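Local coordinates for mutual gliding-motility protein MglA (PDB 6IZW) that is a small Ras-like P-loop protein of the ADP-ribosylation factor family, probably acts in gliding motility, and is held here with its partner MglB, at residues F57-L62 with R73-T78. Numbering follows the deposited sequence.
Sequences FDFLPL and RFHLYT
Phe59 and Tyr77 meet across an antiparallel beta hairpin of the Ras-like P-loop fold, on the sheet face that receives MglB. Phe59 CD1 sits over one face of the Tyr77 ring near its rim, 3.5 Å from Tyr77 CZ, with the two planes inclined at 38°. Tyr77 in turn directs a ring edge toward the face of Phe57 in an offset edge-to-face pair, centroids 5.6 Å apart. The flat Tyr77 ring lets Phe59 CD1 lie close above while its edge meets Phe57, and its hydroxyl adds a polar tip that bonds Ser57 of the MglB chain. Phe59 CG stands anti to the backbone N (chi1 166°), carrying CE1 to 3.8 Å from His75 CB, which lies at the edge of the Phe59 ring.

On the reverse face Leu76 CD1 touches Leu60 CD2 and Leu62 CD2, both within 4.2 Å; these branched apolar residues fill the core, Leu60 against helix 25-35, Leu62 and Leu76 against helix 176-192. Backbone bonds pair Leu60 with Leu76 and Leu62 with Phe74; Pro61, lacking an N-H, fits a non-hydrogen-bonded position opposite His75.

At the nucleotide end, close to the magnesium ion, Asp58 supplies an acceptor at each carboxylate oxygen: OD1 takes Ser46 OG, and OD2 takes Thr26 OG1 of the probable P-loop. Thr78 OG1 also donates to Asp58 OD2, 2.5 Å away, approaching on the anti side and 28° out of the carboxylate plane.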
# COMPACT_ATOMS: atom_id res chain seq x y z
N PHE A 57 1.66 5.26 1.40
CA PHE A 57 0.55 5.84 0.65
C PHE A 57 -0.38 6.53 1.64
O PHE A 57 -0.30 6.29 2.85
CB PHE A 57 -0.23 4.78 -0.15
CG PHE A 57 -0.75 3.65 0.69
CD1 PHE A 57 -2.01 3.73 1.30
CD2 PHE A 57 0.03 2.50 0.89
CE1 PHE A 57 -2.50 2.67 2.07
CE2 PHE A 57 -0.44 1.44 1.65
CZ PHE A 57 -1.72 1.51 2.24
N ASP A 58 -1.23 7.41 1.11
CA ASP A 58 -2.51 7.78 1.70
C ASP A 58 -3.60 6.99 0.98
O ASP A 58 -3.49 6.73 -0.22
CB ASP A 58 -2.87 9.27 1.56
CG ASP A 58 -1.81 10.23 2.07
OD1 ASP A 58 -1.59 10.30 3.30
OD2 ASP A 58 -1.23 10.96 1.23
N PHE A 59 -4.67 6.67 1.69
CA PHE A 59 -5.79 5.97 1.09
C PHE A 59 -7.11 6.57 1.58
O PHE A 59 -7.31 6.71 2.79
CB PHE A 59 -5.76 4.48 1.42
CG PHE A 59 -7.02 3.79 1.11
CD1 PHE A 59 -7.47 3.72 -0.20
CD2 PHE A 59 -7.81 3.28 2.13
CE1 PHE A 59 -8.69 3.10 -0.50
CE2 PHE A 59 -9.02 2.65 1.83
CZ PHE A 59 -9.47 2.56 0.52
N LEU A 60 -7.99 6.91 0.65
CA LEU A 60 -9.32 7.42 1.02
C LEU A 60 -10.41 6.79 0.14
O LEU A 60 -10.48 7.07 -1.07
CB LEU A 60 -9.39 8.95 0.89
CG LEU A 60 -10.80 9.54 1.09
CD1 LEU A 60 -11.26 9.42 2.56
CD2 LEU A 60 -10.91 11.00 0.64
N PRO A 61 -11.25 5.93 0.70
CA PRO A 61 -12.37 5.39 -0.08
C PRO A 61 -13.53 6.37 -0.09
O PRO A 61 -13.96 6.86 0.96
CB PRO A 61 -12.73 4.10 0.68
CG PRO A 61 -12.37 4.42 2.12
CD PRO A 61 -11.25 5.46 2.10
N LEU A 62 -14.08 6.61 -1.28
CA LEU A 62 -15.08 7.65 -1.51
C LEU A 62 -16.21 7.09 -2.37
O LEU A 62 -15.97 6.39 -3.36
CB LEU A 62 -14.43 8.86 -2.20
CG LEU A 62 -15.08 10.24 -2.23
CD1 LEU A 62 -15.05 10.90 -0.85
CD2 LEU A 62 -14.39 11.14 -3.28
N ARG A 73 -17.75 3.33 -6.02
CA ARG A 73 -16.76 3.46 -4.95
C ARG A 73 -15.42 3.79 -5.59
O ARG A 73 -14.89 3.00 -6.38
CB ARG A 73 -16.69 2.18 -4.11
CG ARG A 73 -18.01 1.86 -3.41
CD ARG A 73 -17.93 1.97 -1.89
NE ARG A 73 -19.23 2.05 -1.22
CZ ARG A 73 -20.23 1.18 -1.37
NH1 ARG A 73 -20.10 0.14 -2.18
NH2 ARG A 73 -21.37 1.35 -0.70
N PHE A 74 -14.89 4.96 -5.28
CA PHE A 74 -13.58 5.36 -5.78
C PHE A 74 -12.57 5.22 -4.65
O PHE A 74 -12.79 5.73 -3.54
CB PHE A 74 -13.59 6.79 -6.33
CG PHE A 74 -14.29 6.89 -7.65
CD1 PHE A 74 -13.63 6.62 -8.82
CD2 PHE A 74 -15.63 7.21 -7.70
CE1 PHE A 74 -14.28 6.69 -10.03
CE2 PHE A 74 -16.29 7.30 -8.90
CZ PHE A 74 -15.61 7.02 -10.07
N HIS A 75 -11.50 4.50 -4.94
CA HIS A 75 -10.45 4.22 -3.98
C HIS A 75 -9.32 5.17 -4.34
O HIS A 75 -8.69 5.02 -5.39
CB HIS A 75 -10.02 2.75 -4.06
CG HIS A 75 -11.15 1.79 -3.80
ND1 HIS A 75 -11.57 1.46 -2.53
CD2 HIS A 75 -11.99 1.15 -4.65
CE1 HIS A 75 -12.60 0.64 -2.60
NE2 HIS A 75 -12.88 0.43 -3.88
N LEU A 76 -9.13 6.21 -3.52
CA LEU A 76 -8.16 7.27 -3.83
C LEU A 76 -6.85 6.97 -3.12
O LEU A 76 -6.83 6.71 -1.91
CB LEU A 76 -8.67 8.65 -3.42
CG LEU A 76 -10.08 9.12 -3.91
CD1 LEU A 76 -10.35 10.58 -3.53
CD2 LEU A 76 -10.23 8.93 -5.38
N TYR A 77 -5.74 7.04 -3.86
CA TYR A 77 -4.41 6.88 -3.29
C TYR A 77 -3.52 8.06 -3.67
O TYR A 77 -3.68 8.66 -4.74
CB TYR A 77 -3.75 5.58 -3.80
CG TYR A 77 -4.33 4.31 -3.26
CD1 TYR A 77 -5.46 3.74 -3.84
CD2 TYR A 77 -3.73 3.64 -2.18
CE1 TYR A 77 -6.01 2.54 -3.36
CE2 TYR A 77 -4.28 2.44 -1.68
CZ TYR A 77 -5.41 1.89 -2.28
OH TYR A 77 -5.97 0.70 -1.80
N THR A 78 -2.58 8.38 -2.78
CA THR A 78 -1.42 9.17 -3.15
C THR A 78 -0.16 8.33 -2.94
O THR A 78 -0.12 7.46 -2.07
CB THR A 78 -1.32 10.48 -2.34
OG1 THR A 78 -0.58 10.24 -1.12
CG2 THR A 78 -2.71 11.00 -2.00